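Local structure of 2-oxo-1,2-dihydroquinoline 8-monooxygenase, oxygenase component (1Z02) at residues Q346-D350 with H351-P355; N228-V231 with H232-W236; H51-E54 with E55-Q59. The protein hydroxylates 2-oxo-1,2-dihydroquinoline at position 8 as the oxygenase component of a Rieske-type monooxygenase, with a [2Fe-2S] cluster and a mononuclear iron. All coordinates share one frame; numbering follows the deposited sequence.

Contact 1 of 3, residues Q346-D350 with H351-P355; sequences QYRYD and HMYKP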
loop_
_atom_site.group_PDB
_atom_site.type_symbol
_atom_site.label_atom_id
_atom_site.label_comp_id
_atom_site.label_asym_id
_atom_site.label_seq_id
_atom_site.Cartn_x
_atom_site.Cartn_y
_atom_site.Cartn_z
ATOM N N GLN A 346 40.567 -4.052 -11.580
ATOM C CA GLN A 346 39.688 -4.690 -10.596
ATOM C C GLN A 346 40.012 -4.137 -9.212
ATOM O O GLN A 346 39.125 -3.784 -8.439
ATOM C CB GLN A 346 39.907 -6.212 -10.613
ATOM C CG GLN A 346 39.133 -7.011 -9.555
ATOM C CD GLN A 346 37.645 -7.077 -9.833
ATOM O OE1 GLN A 346 36.851 -6.321 -9.264
ATOM N NE2 GLN A 346 37.260 -7.975 -10.729
ATOM N N TYR A 347 41.303 -4.073 -8.914
ATOM C CA TYR A 347 41.791 -3.577 -7.631
ATOM C C TYR A 347 41.445 -2.104 -7.392
ATOM O O TYR A 347 40.985 -1.731 -6.312
ATOM C CB TYR A 347 43.308 -3.771 -7.549
ATOM C CG TYR A 347 43.893 -3.461 -6.193
ATOM C CD1 TYR A 347 43.690 -4.318 -5.111
ATOM C CD2 TYR A 347 44.635 -2.300 -5.984
ATOM C CE1 TYR A 347 44.212 -4.028 -3.854
ATOM C CE2 TYR A 347 45.161 -2.000 -4.736
ATOM C CZ TYR A 347 44.945 -2.866 -3.676
ATOM O OH TYR A 347 45.455 -2.556 -2.438
ATOM N N ARG A 348 41.676 -1.262 -8.391
ATOM C CA ARG A 348 41.375 0.155 -8.248
ATOM C C ARG A 348 39.872 0.396 -8.201
ATOM O O ARG A 348 39.415 1.395 -7.649
ATOM C CB ARG A 348 41.986 0.954 -9.393
ATOM C CG ARG A 348 41.982 2.443 -9.109
ATOM C CD ARG A 348 42.832 3.223 -10.089
ATOM N NE ARG A 348 42.900 4.628 -9.707
ATOM C CZ ARG A 348 43.544 5.085 -8.638
ATOM N NH1 ARG A 348 43.542 6.384 -8.367
ATOM N NH2 ARG A 348 44.208 4.253 -7.854
ATOM N N TYR A 349 39.102 -0.512 -8.792
ATOM C CA TYR A 349 37.647 -0.395 -8.778
ATOM C C TYR A 349 37.172 -0.686 -7.349
ATOM O O TYR A 349 36.432 0.090 -6.751
ATOM C CB TYR A 349 37.010 -1.415 -9.740
ATOM C CG TYR A 349 35.500 -1.500 -9.593
ATOM C CD1 TYR A 349 34.674 -0.474 -10.054
ATOM C CD2 TYR A 349 34.905 -2.559 -8.900
ATOM C CE1 TYR A 349 33.294 -0.495 -9.819
ATOM C CE2 TYR A 349 33.532 -2.585 -8.661
ATOM C CZ TYR A 349 32.738 -1.550 -9.122
ATOM O OH TYR A 349 31.394 -1.560 -8.875
ATOM N N ASP A 350 37.629 -1.813 -6.811
ATOM C CA ASP A 350 37.254 -2.252 -5.472
ATOM C C ASP A 350 37.599 -1.291 -4.341
ATOM O O ASP A 350 36.819 -1.130 -3.402
ATOM C CB ASP A 350 37.911 -3.596 -5.159
ATOM C CG ASP A 350 37.364 -4.726 -5.999
ATOM O OD1 ASP A 350 38.005 -5.799 -6.025
ATOM O OD2 ASP A 350 36.293 -4.552 -6.621
ATOM N N HIS A 351 38.757 -0.650 -4.430
ATOM C CA HIS A 351 39.198 0.233 -3.358
ATOM C C HIS A 351 39.259 1.710 -3.698
ATOM O O HIS A 351 39.749 2.508 -2.902
ATOM C CB HIS A 351 40.565 -0.239 -2.864
ATOM C CG HIS A 351 40.617 -1.707 -2.565
ATOM N ND1 HIS A 351 39.991 -2.267 -1.473
ATOM C CD2 HIS A 351 41.176 -2.733 -3.248
ATOM C CE1 HIS A 351 40.160 -3.579 -1.498
ATOM N NE2 HIS A 351 40.874 -3.887 -2.564
ATOM N N MET A 352 38.759 2.085 -4.870
ATOM C CA MET A 352 38.787 3.486 -5.256
ATOM C C MET A 352 37.491 3.930 -5.935
ATOM O O MET A 352 36.685 4.649 -5.341
ATOM C CB MET A 352 39.980 3.741 -6.182
ATOM C CG MET A 352 40.569 5.132 -6.054
ATOM S SD MET A 352 39.331 6.425 -6.295
ATOM C CE MET A 352 39.979 7.231 -7.704
ATOM N N TYR A 353 37.291 3.491 -7.173
ATOM C CA TYR A 353 36.102 3.862 -7.933
ATOM C C TYR A 353 34.772 3.496 -7.270
ATOM O O TYR A 353 33.880 4.338 -7.159
ATOM C CB TYR A 353 36.141 3.236 -9.328
ATOM C CG TYR A 353 37.414 3.488 -10.109
ATOM C CD1 TYR A 353 38.111 4.692 -9.986
ATOM C CD2 TYR A 353 37.893 2.538 -11.009
ATOM C CE1 TYR A 353 39.253 4.941 -10.748
ATOM C CE2 TYR A 353 39.026 2.778 -11.774
ATOM C CZ TYR A 353 39.702 3.978 -11.640
ATOM O OH TYR A 353 40.826 4.208 -12.399
ATOM N N LYS A 354 34.622 2.250 -6.836
ATOM C CA LYS A 354 33.364 1.840 -6.215
ATOM C C LYS A 354 32.995 2.613 -4.951
ATOM O O LYS A 354 31.965 3.278 -4.907
ATOM C CB LYS A 354 33.378 0.341 -5.910
ATOM C CG LYS A 354 32.048 -0.186 -5.388
ATOM C CD LYS A 354 32.119 -1.674 -5.063
ATOM C CE LYS A 354 30.776 -2.188 -4.561
ATOM N NZ LYS A 354 30.827 -3.629 -4.166
ATOM N N PRO A 355 33.825 2.545 -3.903
ATOM C CA PRO A 355 33.473 3.279 -2.684
ATOM C C PRO A 355 33.431 4.802 -2.810
ATOM O O PRO A 355 32.528 5.440 -2.278
ATOM C CB PRO A 355 34.532 2.815 -1.687
ATOM C CG PRO A 355 35.728 2.593 -2.566
ATOM C CD PRO A 355 35.126 1.869 -3.749
HETATM O O HOH W 1 30.229 -3.697 -7.497
#
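His351 CD2 lies over one face of the Tyr347 ring, toward its rim, 3.4 Å from Tyr347 CE1. The two ring planes meet at 58°, an oblique pairing, and the helical bond from His351 N to Tyr347 O (3.1 Å) holds the two residues one turn apart. Met352 runs alongside Arg348 and points the same way, so that its CG stands over the centre of the guanidinium, 3.9 Å above the plane.

At Tyr353 the turn widens: its N reaches back five residues to Arg348 O, although the exact place of that oxygen is uncertain. Because Tyr353 CG lies beside its own backbone N (chi1 -52°), the ring folds back against Arg348, whose CG packs over its face as a CH-pi contact, 4.1 Å from the centroid. The guanidinium is turned almost square to this ring and meets Tyr353 OH with its edge. Glu309 ties the pair together from outside, taking a salt bridge from Arg348 NH1 and a hydrogen bond with Tyr353 OH.

All this lies on helix 339-359, the long helix that follows strand 325-335 in the catalytic domain. It packs on the antiparallel sheet through that strand, probably as in the helix-grip fold of Bet v 1-like domains. Tyr349 and Tyr353 both touch Leu332 there, and so form the buried side of the helix.

Lys354 continues the pi-type turn, its N giving a bond of 2.8 Å to Tyr349 O. Lys354 CB rests over the Tyr349 face, 3.8 Å from Tyr349 CZ, and its extended chain carries NZ to a water that also bonds Tyr349 OH (2.8 Å); the link to NZ itself is weak. Pro355 has no N-H to give, and the helix kinks there, with Pro355 CD 3.5 Å from Asp350 O.

Contact 2 of 3, residues N228-V231 with H232-W236; sequences NTIV and HAMDW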
loop_
_atom_site.group_PDB
_atom_site.type_symbol
_atom_site.label_atom_id
_atom_site.label_comp_id
_atom_site.label_asym_id
_atom_site.label_seq_id
_atom_site.Cartn_x
_atom_site.Cartn_y
_atom_site.Cartn_z
ATOM N N ASN A 228 30.657 15.603 -1.081
ATOM C CA ASN A 228 31.194 14.283 -1.385
ATOM C C ASN A 228 32.673 14.193 -1.009
ATOM O O ASN A 228 33.458 15.120 -1.244
ATOM C CB ASN A 228 31.007 13.958 -2.864
ATOM C CG ASN A 228 29.550 13.786 -3.243
ATOM O OD1 ASN A 228 28.656 13.821 -2.391
ATOM N ND2 ASN A 228 29.302 13.596 -4.526
ATOM N N THR A 229 33.046 13.062 -0.427
ATOM C CA THR A 229 34.411 12.843 0.016
ATOM C C THR A 229 35.439 12.967 -1.100
ATOM O O THR A 229 36.505 13.562 -0.895
ATOM C CB THR A 229 34.552 11.455 0.670
ATOM O OG1 THR A 229 33.660 11.375 1.779
ATOM C CG2 THR A 229 35.957 11.219 1.160
ATOM N N ILE A 230 35.131 12.419 -2.273
ATOM C CA ILE A 230 36.069 12.473 -3.390
ATOM C C ILE A 230 36.408 13.914 -3.788
ATOM O O ILE A 230 37.539 14.224 -4.169
ATOM C CB ILE A 230 35.517 11.733 -4.619
ATOM C CG1 ILE A 230 36.595 11.695 -5.706
ATOM C CG2 ILE A 230 34.253 12.435 -5.115
ATOM C CD1 ILE A 230 36.240 10.838 -6.907
ATOM N N VAL A 231 35.428 14.799 -3.671
ATOM C CA VAL A 231 35.625 16.203 -4.020
ATOM C C VAL A 231 36.666 16.853 -3.114
ATOM O O VAL A 231 37.496 17.627 -3.583
ATOM C CB VAL A 231 34.304 17.002 -3.911
ATOM C CG1 VAL A 231 34.557 18.477 -4.202
ATOM C CG2 VAL A 231 33.282 16.442 -4.889
ATOM N N HIS A 232 36.625 16.530 -1.823
ATOM C CA HIS A 232 37.582 17.095 -0.872
ATOM C C HIS A 232 38.920 16.366 -0.874
ATOM O O HIS A 232 39.964 16.978 -0.640
ATOM C CB HIS A 232 37.008 17.089 0.544
ATOM C CG HIS A 232 35.754 17.877 0.680
ATOM N ND1 HIS A 232 34.537 17.439 0.192
ATOM C CD2 HIS A 232 35.520 19.097 1.212
ATOM C CE1 HIS A 232 33.618 18.354 0.421
ATOM N NE2 HIS A 232 34.188 19.373 1.041
ATOM N N ALA A 233 38.890 15.064 -1.133
ATOM C CA ALA A 233 40.114 14.274 -1.166
ATOM C C ALA A 233 40.967 14.686 -2.359
ATOM O O ALA A 233 42.195 14.676 -2.283
ATOM C CB ALA A 233 39.780 12.786 -1.250
ATOM N N MET A 234 40.312 15.056 -3.458
ATOM C CA MET A 234 41.025 15.473 -4.667
ATOM C C MET A 234 41.326 16.972 -4.683
ATOM O O MET A 234 41.972 17.472 -5.610
ATOM C CB MET A 234 40.220 15.102 -5.916
ATOM C CG MET A 234 39.931 13.630 -6.037
ATOM S SD MET A 234 41.425 12.611 -6.053
ATOM C CE MET A 234 41.926 12.795 -7.757
ATOM N N ASP A 235 40.863 17.678 -3.655
ATOM C CA ASP A 235 41.069 19.120 -3.556
ATOM C C ASP A 235 40.388 19.859 -4.703
ATOM O O ASP A 235 40.909 20.857 -5.214
ATOM C CB ASP A 235 42.563 19.453 -3.557
ATOM C CG ASP A 235 43.234 19.112 -2.245
ATOM O OD1 ASP A 235 44.196 18.336 -2.241
ATOM O OD2 ASP A 235 42.800 19.618 -1.202
ATOM N N TRP A 236 39.229 19.358 -5.115
ATOM C CA TRP A 236 38.484 19.983 -6.194
ATOM C C TRP A 236 37.753 21.228 -5.705
ATOM O O TRP A 236 37.407 21.344 -4.530
ATOM C CB TRP A 236 37.449 19.019 -6.782
ATOM C CG TRP A 236 38.010 17.850 -7.526
ATOM C CD1 TRP A 236 39.280 17.708 -8.014
ATOM C CD2 TRP A 236 37.291 16.680 -7.927
ATOM N NE1 TRP A 236 39.393 16.517 -8.696
ATOM C CE2 TRP A 236 38.188 15.869 -8.658
ATOM C CE3 TRP A 236 35.973 16.240 -7.740
ATOM C CZ2 TRP A 236 37.806 14.636 -9.205
ATOM C CZ3 TRP A 236 35.594 15.019 -8.281
ATOM C CH2 TRP A 236 36.509 14.229 -9.007
#
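Val231 and Trp236 close the short helix 229-233 with a Schellman motif. Trp236 N turns back to bond Val231 O at 2.9 Å, nearly in line with the carbonyl, while the inner bond from Asp235 N to His232 O is weak. Asp235, with its positive phi of 63°, is the C-prime residue that lets the chain leave the helix.

The other backbone bonds are those of an ordinary helical turn: Ala233 N to Thr229 O, and Met234 N to Ile230 O. Thr229 O also receives a weak bond from His232 N.

One polar side chain joins this network. His232 ND1 donates to Asn228 O (2.9 Å, 160° at the hydrogen); the oxygen lies in the imidazole plane, yet the donor stands well above the carbonyl plane and so misses its lone pairs. With CG beside its own backbone N (chi1 -60°), the His232 ring leans back toward the start of the helix and holds the carbonyl of the N-cap residue. The Asn228 side chain makes no capping bond. It turns instead toward the iron site, where OD1 bonds Ser364 OG and the amide lies next to the iron ligand His225; ND2 makes a weak hydrogen bond to Phe361 O, and Phe361 also touches Ile230.

Apolar contacts join Ile230 and Val231 to Trp236 and Met234. Val231 and Trp236 cross at about a right angle, Val231 CG1 touching Trp236 CB at 3.9 Å and Val231 CG2 the indole at CE3. Ile230 reaches the far end of the same indole, CD1 lying 4.0 Å from Trp236 CH2. Met234, bent at both outer torsions, meets Ile230 at the root of its chain: Met234 CG is 3.9 Å from Ile230 CG1 and 3.1 Å from Ile230 O.

Contact 3 of 3, residues H51-E54 with E55-Q59; sequences HELE and EDQVQ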
loop_
_atom_site.group_PDB
_atom_site.type_symbol
_atom_site.label_atom_id
_atom_site.label_comp_id
_atom_site.label_asym_id
_atom_site.label_seq_id
_atom_site.Cartn_x
_atom_site.Cartn_y
_atom_site.Cartn_z
ATOM N N HIS A 51 27.812 -12.457 -14.598
ATOM C CA HIS A 51 27.974 -13.222 -13.367
ATOM C C HIS A 51 26.651 -13.510 -12.658
ATOM O O HIS A 51 26.598 -14.320 -11.732
ATOM C CB HIS A 51 28.966 -12.525 -12.420
ATOM C CG HIS A 51 28.515 -11.188 -11.924
ATOM N ND1 HIS A 51 27.505 -11.036 -10.996
ATOM C CD2 HIS A 51 28.968 -9.940 -12.193
ATOM C CE1 HIS A 51 27.358 -9.754 -10.714
ATOM N NE2 HIS A 51 28.235 -9.067 -11.428
ATOM N N GLU A 52 25.576 -12.869 -13.106
ATOM C CA GLU A 52 24.273 -13.097 -12.496
ATOM C C GLU A 52 23.519 -14.234 -13.176
ATOM O O GLU A 52 22.397 -14.556 -12.782
ATOM C CB GLU A 52 23.434 -11.827 -12.559
ATOM C CG GLU A 52 23.889 -10.737 -11.622
ATOM C CD GLU A 52 23.020 -9.496 -11.707
ATOM O OE1 GLU A 52 23.113 -8.778 -12.720
ATOM O OE2 GLU A 52 22.239 -9.241 -10.762
ATOM N N LEU A 53 24.134 -14.843 -14.188
ATOM C CA LEU A 53 23.508 -15.934 -14.929
ATOM C C LEU A 53 24.574 -16.943 -15.367
ATOM O O LEU A 53 25.214 -16.774 -16.400
ATOM C CB LEU A 53 22.779 -15.372 -16.157
ATOM C CG LEU A 53 21.328 -15.722 -16.537
ATOM C CD1 LEU A 53 21.270 -16.514 -17.767
ATOM C CD2 LEU A 53 20.602 -16.349 -15.426
ATOM N N GLU A 54 24.776 -17.979 -14.560
ATOM C CA GLU A 54 25.758 -19.014 -14.875
ATOM C C GLU A 54 25.076 -20.117 -15.681
ATOM O O GLU A 54 23.854 -20.102 -15.844
ATOM C CB GLU A 54 26.341 -19.585 -13.585
ATOM C CG GLU A 54 27.035 -18.540 -12.739
ATOM C CD GLU A 54 27.561 -19.099 -11.430
ATOM O OE1 GLU A 54 28.154 -18.322 -10.654
ATOM O OE2 GLU A 54 27.384 -20.312 -11.174
ATOM N N GLU A 55 25.861 -21.071 -16.175
ATOM C CA GLU A 55 25.311 -22.160 -16.972
ATOM C C GLU A 55 24.157 -22.842 -16.248
ATOM O O GLU A 55 24.290 -23.239 -15.094
ATOM C CB GLU A 55 26.395 -23.193 -17.283
ATOM C CG GLU A 55 25.919 -24.349 -18.151
ATOM C CD GLU A 55 25.634 -23.946 -19.591
ATOM O OE1 GLU A 55 25.040 -24.765 -20.331
ATOM O OE2 GLU A 55 26.008 -22.826 -19.992
ATOM N N ASP A 56 23.026 -22.971 -16.933
ATOM C CA ASP A 56 21.841 -23.619 -16.378
ATOM C C ASP A 56 21.082 -22.801 -15.350
ATOM O O ASP A 56 20.122 -23.287 -14.752
ATOM C CB ASP A 56 22.205 -24.979 -15.775
ATOM C CG ASP A 56 22.023 -26.123 -16.760
ATOM O OD1 ASP A 56 22.530 -27.232 -16.472
ATOM O OD2 ASP A 56 21.365 -25.924 -17.809
ATOM N N GLN A 57 21.499 -21.558 -15.138
ATOM C CA GLN A 57 20.800 -20.715 -14.183
ATOM C C GLN A 57 19.630 -20.036 -14.896
ATOM O O GLN A 57 19.705 -19.734 -16.090
ATOM C CB GLN A 57 21.744 -19.663 -13.602
ATOM C CG GLN A 57 21.162 -18.944 -12.394
ATOM C CD GLN A 57 22.121 -17.959 -11.772
ATOM O OE1 GLN A 57 23.317 -17.967 -12.066
ATOM N NE2 GLN A 57 21.604 -17.105 -10.892
ATOM N N VAL A 58 18.542 -19.827 -14.161
ATOM C CA VAL A 58 17.348 -19.181 -14.692
ATOM C C VAL A 58 17.061 -17.988 -13.802
ATOM O O VAL A 58 17.184 -18.081 -12.586
ATOM C CB VAL A 58 16.136 -20.138 -14.669
ATOM C CG1 VAL A 58 14.856 -19.382 -15.062
ATOM C CG2 VAL A 58 16.381 -21.290 -15.638
ATOM N N GLN A 59 16.680 -16.867 -14.403
ATOM C CA GLN A 59 16.406 -15.663 -13.629
ATOM C C GLN A 59 15.312 -14.800 -14.255
ATOM O O GLN A 59 15.325 -14.542 -15.461
ATOM C CB GLN A 59 17.682 -14.829 -13.498
ATOM C CG GLN A 59 17.494 -13.547 -12.700
ATOM C CD GLN A 59 17.304 -13.806 -11.222
ATOM O OE1 GLN A 59 18.182 -14.361 -10.564
ATOM N NE2 GLN A 59 16.155 -13.398 -10.686
HETATM O O HOH W 2 25.277 -16.469 -10.539
HETATM O O HOH W 3 20.751 -14.001 -10.793
#
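Gln57 OE1 accepts an almost straight hydrogen bond from Glu54 N, 2.9 Å long with 173° at the hydrogen. The donor approaches somewhat tilted from the plane of the amide. In return Gln57 N bonds Glu54 O at 2.9 Å, so the two residues hold each other by backbone and side chain together. The second bond closes a type II beta turn from Glu54 to Gln57, with Asp56 at its positive-phi corner.

An extended chain, CG opposite the backbone N (chi1 -168°), carries the Gln57 amide back across the mouth of the turn. There OE1 takes a second hydrogen from a water that also donates to His51 O, and two bonds thus grip one carbonyl oxygen. With the amide cut back to an alanine here, Glu54 N would probably lose its side-chain acceptor and that water one of its two anchors.

Leu53 CD2 packs 3.8 Å from Gln59 CB and 3.6 Å from Gln57 O, joining the residue before the turn to the strand after it. A second water also bridges the two segments, donating to Glu52 O and to Gln59 OE1, each at 2.6 Å.

Charged groups tie the turn and the segment before it to their surroundings. The Glu55 carboxylate receives the backbone N-H groups of Asn74 and Gly75, Asp56 OD2 makes a salt bridge with Arg71, and Glu52 OE1 is hydrogen-bonded to Phe49 N and His202 NE2, while its OE2 pairs with Lys438 in a salt bridge. The whole element is the connection within the Rieske domain from strand 43-49 to strand 58-63, an edge strand, within this chain, of a three-stranded antiparallel sheet; Gln59 bonds Leu70 of the adjoining strand 66-73, and the loop joining that strand to 76-81 is the one Glu55 holds.

In the fold
Contacts 1 and 2 belong to the catalytic domain and contact 3 to the Rieske domain, so the three sample both metal-bearing parts of the chain. Contact 2 lies closest to the mononuclear iron: the side chain of Asn228 is about 7 Å from the metal held by His221, His225 and Asp365. Contact 1, on the long helix, is away from the annotated sites, its centre about 16 Å from that of contact 2. Contact 3 is about 25 Å from contact 1 and about 39 Å from contact 2, centre to centre; there the side chain of Val58 stands about 14 Å from the [2Fe-2S] cluster. None of the three touches another.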